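Local coordinates for Bse634I restriction endonuclease (Geobacillus stearothermophilus, PDB 1KNV), which is a type II restriction endonuclease that cuts DNA at a specific recognition sequence, probably with the help of divalent metal ions, at residues Lys55-Val58 with Lys59-Leu63; Ile83-Gln86 with Ser87-Arg91; Ser279-Asp282 with Ile283-Leu287. All coordinates share one frame; numbering follows the deposited sequence.

Overall arrangement
Followed from the N terminus, the three contacts come in series, each within one unbroken run of chain, so none closes a long loop and none nests in or crosses another. Interaction 1 (55-63) ends helix 43-60, far from the chain's centre, where that helix packs on strand 11-16. Interaction 2 (83-91) lies inside the next helix, 68-93, at a buried part that packs against strand 99-103, helix 169-176 and helix 281-291. Interaction 3 (279-287) starts that last helix, 281-291. Interactions 2 and 3 touch, through Gln86 and Tyr90 on one side and Phe280, Asp284 and Leu287 on the other, whereas interaction 1 stays about 18 Å from interaction 3, nearest atoms.

Interaction 1: Lys55-Val58 with Lys59-Leu63; sequences KDVV and KAKGL
Val58 O takes the amide of Leu63 at 3.1 Å in an almost straight bond (174°), and with Gly62 N bonded to Lys59 O this makes the Schellman motif that ends helix 43-60. Gly62, with its positive phi, is the residue that turns the chain out of the helix. A second donor reaches the Val58 carbonyl, since Lys61 N lies 3.2 Å from Val58 O, well above the carbonyl plane and on the opposite face from Leu63 N. The preceding turn is regular, with Ala60 N bonded to Asp56 O at 2.9 Å.

Two side-chain pairs follow this backbone. Lys61 runs alongside Val57, its CE resting 3.7 Å from Val57 CG1, the methyl that stands anti to the backbone N (chi1 171°). Lys61 CG also sits 3.3 Å from Val57 O. A bend at chi4 (-81°) turns NZ aside, to a hydrogen bond with Thr6 O. Where the chain leaves the helix, Leu63 CB comes to 4.1 Å from Val58 CG1. Both valines also pack on Val11 of strand 11-16.

The chemistry implies a helix end where the carbonyls of Val58 and Lys59 are capped by amides of the chain folding back, while the lysine lends its methylene chain to an apolar patch and carries its charge onward to a neighbouring loop.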
loop_
_atom_site.group_PDB
_atom_site.type_symbol
_atom_site.label_atom_id
_atom_site.label_comp_id
_atom_site.label_asym_id
_atom_site.label_seq_id
_atom_site.Cartn_x
_atom_site.Cartn_y
_atom_site.Cartn_z
ATOM N N LYS B 55 16.398 52.329 15.349
ATOM C CA LYS B 55 17.655 52.965 14.986
ATOM C C LYS B 55 17.694 54.429 15.443
ATOM O O LYS B 55 18.749 54.933 15.826
ATOM C CB LYS B 55 17.887 52.860 13.477
ATOM C CG LYS B 55 18.232 51.449 13.017
ATOM C CD LYS B 55 18.541 51.408 11.528
ATOM C CE LYS B 55 19.071 50.048 11.104
ATOM N NZ LYS B 55 19.403 50.007 9.653
ATOM N N ASP B 56 16.552 55.111 15.406
ATOM C CA ASP B 56 16.506 56.492 15.856
ATOM C C ASP B 56 16.668 56.522 17.365
ATOM O O ASP B 56 17.363 57.384 17.899
ATOM C CB ASP B 56 15.188 57.166 15.472
ATOM C CG ASP B 56 15.075 57.416 13.986
ATOM O OD1 ASP B 56 16.124 57.451 13.307
ATOM O OD2 ASP B 56 13.939 57.592 13.500
ATOM N N VAL B 57 16.034 55.579 18.055
ATOM C CA VAL B 57 16.129 55.514 19.512
ATOM C C VAL B 57 17.558 55.218 19.978
ATOM O O VAL B 57 18.014 55.740 20.994
ATOM C CB VAL B 57 15.176 54.444 20.072
ATOM C CG1 VAL B 57 15.434 54.229 21.560
ATOM C CG2 VAL B 57 13.733 54.876 19.832
ATOM N N VAL B 58 18.264 54.373 19.240
ATOM C CA VAL B 58 19.640 54.051 19.593
ATOM C C VAL B 58 20.479 55.324 19.506
ATOM O O VAL B 58 21.283 55.615 20.392
ATOM C CB VAL B 58 20.248 53.010 18.627
ATOM C CG1 VAL B 58 21.713 52.798 18.952
ATOM C CG2 VAL B 58 19.496 51.697 18.728
ATOM N N LYS B 59 20.273 56.080 18.430
ATOM C CA LYS B 59 21.013 57.311 18.194
ATOM C C LYS B 59 20.713 58.374 19.233
ATOM O O LYS B 59 21.628 59.029 19.721
ATOM C CB LYS B 59 20.721 57.850 16.791
ATOM C CG LYS B 59 21.625 59.009 16.396
ATOM C CD LYS B 59 21.510 59.387 14.921
ATOM C CE LYS B 59 22.385 60.608 14.615
ATOM N NZ LYS B 59 22.381 61.041 13.174
ATOM N N ALA B 60 19.441 58.545 19.580
ATOM C CA ALA B 60 19.057 59.548 20.572
ATOM C C ALA B 60 19.580 59.193 21.955
ATOM O O ALA B 60 19.655 60.049 22.828
ATOM C CB ALA B 60 17.543 59.696 20.620
ATOM N N LYS B 61 19.934 57.928 22.153
ATOM C CA LYS B 61 20.448 57.469 23.436
ATOM C C LYS B 61 21.970 57.357 23.393
ATOM O O LYS B 61 22.604 56.996 24.387
ATOM C CB LYS B 61 19.843 56.104 23.787
ATOM C CG LYS B 61 18.377 56.118 24.237
ATOM C CD LYS B 61 17.864 54.684 24.412
ATOM C CE LYS B 61 16.490 54.621 25.070
ATOM N NZ LYS B 61 16.547 54.753 26.557
ATOM N N GLY B 62 22.544 57.668 22.231
ATOM C CA GLY B 62 23.986 57.597 22.045
ATOM C C GLY B 62 24.567 56.242 22.409
ATOM O O GLY B 62 25.664 56.152 22.965
ATOM N N LEU B 63 23.835 55.184 22.078
ATOM C CA LEU B 63 24.254 53.822 22.392
ATOM C C LEU B 63 24.966 53.138 21.242
ATOM O O LEU B 63 24.894 53.588 20.097
ATOM C CB LEU B 63 23.034 52.989 22.788
ATOM C CG LEU B 63 22.226 53.524 23.972
ATOM C CD1 LEU B 63 20.996 52.659 24.179
ATOM C CD2 LEU B 63 23.095 53.541 25.221
#

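Interaction 2: Ile83-Gln86 with Ser87-Arg91; sequences IAIQ and SWNYR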
loop_
_atom_site.group_PDB
_atom_site.type_symbol
_atom_site.label_atom_id
_atom_site.label_comp_id
_atom_site.label_asym_id
_atom_site.label_seq_id
_atom_site.Cartn_x
_atom_site.Cartn_y
_atom_site.Cartn_z
ATOM N N ILE B 83 2.052 38.298 11.445
ATOM C CA ILE B 83 1.331 37.150 10.918
ATOM C C ILE B 83 0.287 36.701 11.952
ATOM O O ILE B 83 -0.896 36.564 11.636
ATOM C CB ILE B 83 2.311 35.986 10.625
ATOM C CG1 ILE B 83 3.117 36.305 9.373
ATOM C CG2 ILE B 83 1.559 34.684 10.420
ATOM C CD1 ILE B 83 2.257 36.513 8.142
ATOM N N ALA B 84 0.736 36.486 13.187
ATOM C CA ALA B 84 -0.144 36.047 14.259
ATOM C C ALA B 84 -1.336 36.975 14.479
ATOM O O ALA B 84 -2.467 36.511 14.599
ATOM C CB ALA B 84 0.647 35.904 15.553
ATOM N N ILE B 85 -1.091 38.281 14.541
ATOM C CA ILE B 85 -2.165 39.251 14.764
ATOM C C ILE B 85 -3.158 39.268 13.604
ATOM O O ILE B 85 -4.374 39.255 13.806
ATOM C CB ILE B 85 -1.591 40.684 14.949
ATOM C CG1 ILE B 85 -0.728 40.736 16.208
ATOM C CG2 ILE B 85 -2.724 41.712 15.029
ATOM C CD1 ILE B 85 -1.470 40.388 17.462
ATOM N N GLN B 86 -2.633 39.303 12.386
ATOM C CA GLN B 86 -3.490 39.335 11.220
ATOM C C GLN B 86 -4.372 38.096 11.233
ATOM O O GLN B 86 -5.586 38.193 11.073
ATOM C CB GLN B 86 -2.646 39.396 9.939
ATOM C CG GLN B 86 -3.446 39.714 8.670
ATOM C CD GLN B 86 -4.036 41.132 8.639
ATOM O OE1 GLN B 86 -4.864 41.440 7.785
ATOM N NE2 GLN B 86 -3.609 41.991 9.562
ATOM N N SER B 87 -3.767 36.930 11.446
ATOM C CA SER B 87 -4.520 35.670 11.477
ATOM C C SER B 87 -5.609 35.684 12.531
ATOM O O SER B 87 -6.716 35.195 12.295
ATOM C CB SER B 87 -3.587 34.488 11.744
ATOM O OG SER B 87 -2.660 34.345 10.689
ATOM N N TRP B 88 -5.289 36.234 13.698
ATOM C CA TRP B 88 -6.249 36.310 14.793
ATOM C C TRP B 88 -7.449 37.164 14.377
ATOM O O TRP B 88 -8.591 36.781 14.620
ATOM C CB TRP B 88 -5.580 36.881 16.052
ATOM C CG TRP B 88 -6.521 37.165 17.192
ATOM C CD1 TRP B 88 -7.523 38.099 17.222
ATOM C CD2 TRP B 88 -6.531 36.531 18.471
ATOM N NE1 TRP B 88 -8.155 38.084 18.440
ATOM C CE2 TRP B 88 -7.568 37.133 19.225
ATOM C CE3 TRP B 88 -5.768 35.514 19.053
ATOM C CZ2 TRP B 88 -7.854 36.748 20.537
ATOM C CZ3 TRP B 88 -6.055 35.134 20.359
ATOM C CH2 TRP B 88 -7.091 35.750 21.086
ATOM N N ASN B 89 -7.197 38.309 13.742
ATOM C CA ASN B 89 -8.294 39.172 13.309
ATOM C C ASN B 89 -9.033 38.604 12.091
ATOM O O ASN B 89 -10.208 38.906 11.872
ATOM C CB ASN B 89 -7.781 40.583 12.996
ATOM C CG ASN B 89 -7.372 41.353 14.246
ATOM O OD1 ASN B 89 -7.934 41.157 15.323
ATOM N ND2 ASN B 89 -6.403 42.252 14.099
ATOM N N TYR B 90 -8.345 37.779 11.302
ATOM C CA TYR B 90 -8.941 37.158 10.121
ATOM C C TYR B 90 -10.095 36.228 10.475
ATOM O O TYR B 90 -11.167 36.310 9.876
ATOM C CB TYR B 90 -7.892 36.361 9.334
ATOM C CG TYR B 90 -8.467 35.510 8.210
ATOM C CD1 TYR B 90 -8.593 36.004 6.915
ATOM C CD2 TYR B 90 -8.897 34.211 8.453
ATOM C CE1 TYR B 90 -9.135 35.218 5.891
ATOM C CE2 TYR B 90 -9.440 33.425 7.441
ATOM C CZ TYR B 90 -9.555 33.932 6.167
ATOM O OH TYR B 90 -10.108 33.139 5.189
ATOM N N ARG B 91 -9.886 35.330 11.434
ATOM C CA ARG B 91 -10.962 34.412 11.776
ATOM C C ARG B 91 -12.107 35.159 12.430
ATOM O O ARG B 91 -13.254 34.701 12.406
ATOM C CB ARG B 91 -10.478 33.277 12.684
ATOM C CG ARG B 91 -9.989 33.689 14.042
ATOM C CD ARG B 91 -9.942 32.479 14.982
ATOM N NE ARG B 91 -11.275 31.971 15.334
ATOM C CZ ARG B 91 -12.123 32.579 16.164
ATOM N NH1 ARG B 91 -11.797 33.729 16.739
ATOM N NH2 ARG B 91 -13.298 32.029 16.432
#
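Ser87 folds its hydroxyl back along the helix onto the carbonyl of Ile83, OG standing 3.0 Å from Ile83 O and donating to it from above the carbonyl plane. With chi1 at -64° the hydroxyl is beside its own backbone N, which brings it to the oxygen that already takes Ser87 N at 2.9 Å. Two bonds from one residue therefore grip Ile83 O. A step further round, Ile85 and Asn89 run alongside each other, Ile85 CG2 meeting Asn89 ND2 at 3.8 Å, while Asn89 OD1 accepts from Ile164 N.

A serine bonding to the carbonyl four residues back is a familiar device in helices, here within helix 68-93 of this PDDEXK-clan enzyme, where Ser87 also packs on Ile101 of strand 99-103. Side chain to side chain, Ile83 is about 4 Å from Leu197, a residue seen to bind calcium in this protein, though none is bound to this chain here. With an alanine here, Ile83 O would probably be left with the backbone amide alone. Trp88 and Tyr90 lead away from the 83-86 turn into the surrounding fold, Trp88 NE1 to Leu162 O and Tyr90 OH to Asp288 OD1.

Interaction 3: Ser279-Asp282 with Ile283-Leu287; sequences SFED and IDKML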
loop_
_atom_site.group_PDB
_atom_site.type_symbol
_atom_site.label_atom_id
_atom_site.label_comp_id
_atom_site.label_asym_id
_atom_site.label_seq_id
_atom_site.Cartn_x
_atom_site.Cartn_y
_atom_site.Cartn_z
ATOM N N SER B 279 1.495 42.700 1.202
ATOM C CA SER B 279 0.647 43.527 2.041
ATOM C C SER B 279 -0.049 42.641 3.034
ATOM O O SER B 279 -0.057 41.425 2.886
ATOM C CB SER B 279 -0.415 44.227 1.193
ATOM O OG SER B 279 -1.307 43.287 0.608
ATOM N N PHE B 280 -0.641 43.251 4.046
ATOM C CA PHE B 280 -1.371 42.483 5.032
ATOM C C PHE B 280 -2.598 41.866 4.402
ATOM O O PHE B 280 -3.099 40.846 4.863
ATOM C CB PHE B 280 -1.757 43.369 6.201
ATOM C CG PHE B 280 -0.604 43.709 7.056
ATOM C CD1 PHE B 280 0.297 44.683 6.657
ATOM C CD2 PHE B 280 -0.347 42.979 8.207
ATOM C CE1 PHE B 280 1.450 44.926 7.388
ATOM C CE2 PHE B 280 0.794 43.205 8.948
ATOM C CZ PHE B 280 1.701 44.184 8.538
ATOM N N GLU B 281 -3.086 42.478 3.336
ATOM C CA GLU B 281 -4.248 41.929 2.672
ATOM C C GLU B 281 -3.863 40.597 2.031
ATOM O O GLU B 281 -4.706 39.709 1.893
ATOM C CB GLU B 281 -4.765 42.896 1.608
ATOM C CG GLU B 281 -5.911 42.325 0.796
ATOM C CD GLU B 281 -6.496 43.333 -0.166
ATOM O OE1 GLU B 281 -5.713 44.055 -0.816
ATOM O OE2 GLU B 281 -7.738 43.394 -0.281
ATOM N N ASP B 282 -2.595 40.465 1.635
ATOM C CA ASP B 282 -2.122 39.224 1.013
ATOM C C ASP B 282 -2.196 38.047 1.986
ATOM O O ASP B 282 -2.221 36.889 1.566
ATOM C CB ASP B 282 -0.677 39.356 0.521
ATOM C CG ASP B 282 -0.547 40.249 -0.693
ATOM O OD1 ASP B 282 -1.539 40.395 -1.448
ATOM O OD2 ASP B 282 0.564 40.785 -0.899
ATOM N N ILE B 283 -2.209 38.354 3.281
ATOM C CA ILE B 283 -2.295 37.340 4.318
ATOM C C ILE B 283 -3.722 36.806 4.327
ATOM O O ILE B 283 -3.940 35.597 4.389
ATOM C CB ILE B 283 -1.970 37.933 5.710
ATOM C CG1 ILE B 283 -0.521 38.426 5.751
ATOM C CG2 ILE B 283 -2.213 36.889 6.787
ATOM C CD1 ILE B 283 -0.138 39.130 7.054
ATOM N N ASP B 284 -4.690 37.722 4.271
ATOM C CA ASP B 284 -6.107 37.358 4.252
ATOM C C ASP B 284 -6.429 36.543 2.999
ATOM O O ASP B 284 -7.176 35.569 3.055
ATOM C CB ASP B 284 -7.003 38.602 4.236
ATOM C CG ASP B 284 -6.918 39.415 5.503
ATOM O OD1 ASP B 284 -6.365 38.925 6.508
ATOM O OD2 ASP B 284 -7.431 40.556 5.483
ATOM N N LYS B 285 -5.883 36.969 1.863
ATOM C CA LYS B 285 -6.113 36.273 0.599
ATOM C C LYS B 285 -5.569 34.844 0.665
ATOM O O LYS B 285 -6.210 33.906 0.203
ATOM C CB LYS B 285 -5.461 37.036 -0.558
ATOM C CG LYS B 285 -6.091 38.394 -0.865
ATOM C CD LYS B 285 -5.403 39.024 -2.073
ATOM C CE LYS B 285 -6.013 40.356 -2.468
ATOM N NZ LYS B 285 -5.272 40.947 -3.621
ATOM N N MET B 286 -4.386 34.687 1.242
ATOM C CA MET B 286 -3.783 33.370 1.384
ATOM C C MET B 286 -4.676 32.474 2.229
ATOM O O MET B 286 -4.959 31.345 1.859
ATOM C CB MET B 286 -2.422 33.479 2.064
ATOM C CG MET B 286 -1.907 32.144 2.559
ATOM S SD MET B 286 -0.318 32.287 3.319
ATOM C CE MET B 286 -0.731 33.023 4.869
ATOM N N LEU B 287 -5.111 32.988 3.375
ATOM C CA LEU B 287 -5.959 32.221 4.269
ATOM C C LEU B 287 -7.280 31.904 3.618
ATOM O O LEU B 287 -7.857 30.853 3.868
ATOM C CB LEU B 287 -6.179 32.986 5.569
ATOM C CG LEU B 287 -4.903 33.123 6.397
ATOM C CD1 LEU B 287 -5.142 34.023 7.606
ATOM C CD2 LEU B 287 -4.441 31.717 6.818
#
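Lys285 stretches past Glu281 and Asp282 without forming a salt bridge to either: its NZ stops 4.2 Å from Glu281 OE1, and Asp282 OD1 is slightly farther off. Asp282 is also half of the capping box with Ser279 through which the chain enters helix 281-291. In it Asp282 N donates to Ser279 OG at 3.3 Å and Ser279 N returns a bond to Asp282 OD2 at 3.0 Å. The returning amide meets OD2 from above the carboxylate plane, and the same oxygen also accepts from Thr278 N. Two amides thus converge on OD2, which would probably steady the carboxylate's negative charge and hold the group in place.

The lysine passes at a slant across Glu281, touching it through carbon rather than charge. Lys285 is extended beyond CG, which carries its CE to 3.8 Å from Glu281 CD. Ile283 N reaches Phe280 O, three residues back, from well above its plane. The backbone bond from Lys285 N to Glu281 O, by contrast, lies in the carbonyl plane.

Phe280 and Ile283 are buried on another side of the helix. Phe280 packs on Pro39 and on Ile43 of helix 43-60, and Ile283 meets Gln86 of helix 68-93. Asp284 is a buried carboxylate whose charge is met by Lys93 in a salt bridge. Phe280 and Ile283 project together from the same side, with Ile283 CD1 approaching the ring obliquely, 4.0 Å from Phe280 CD2.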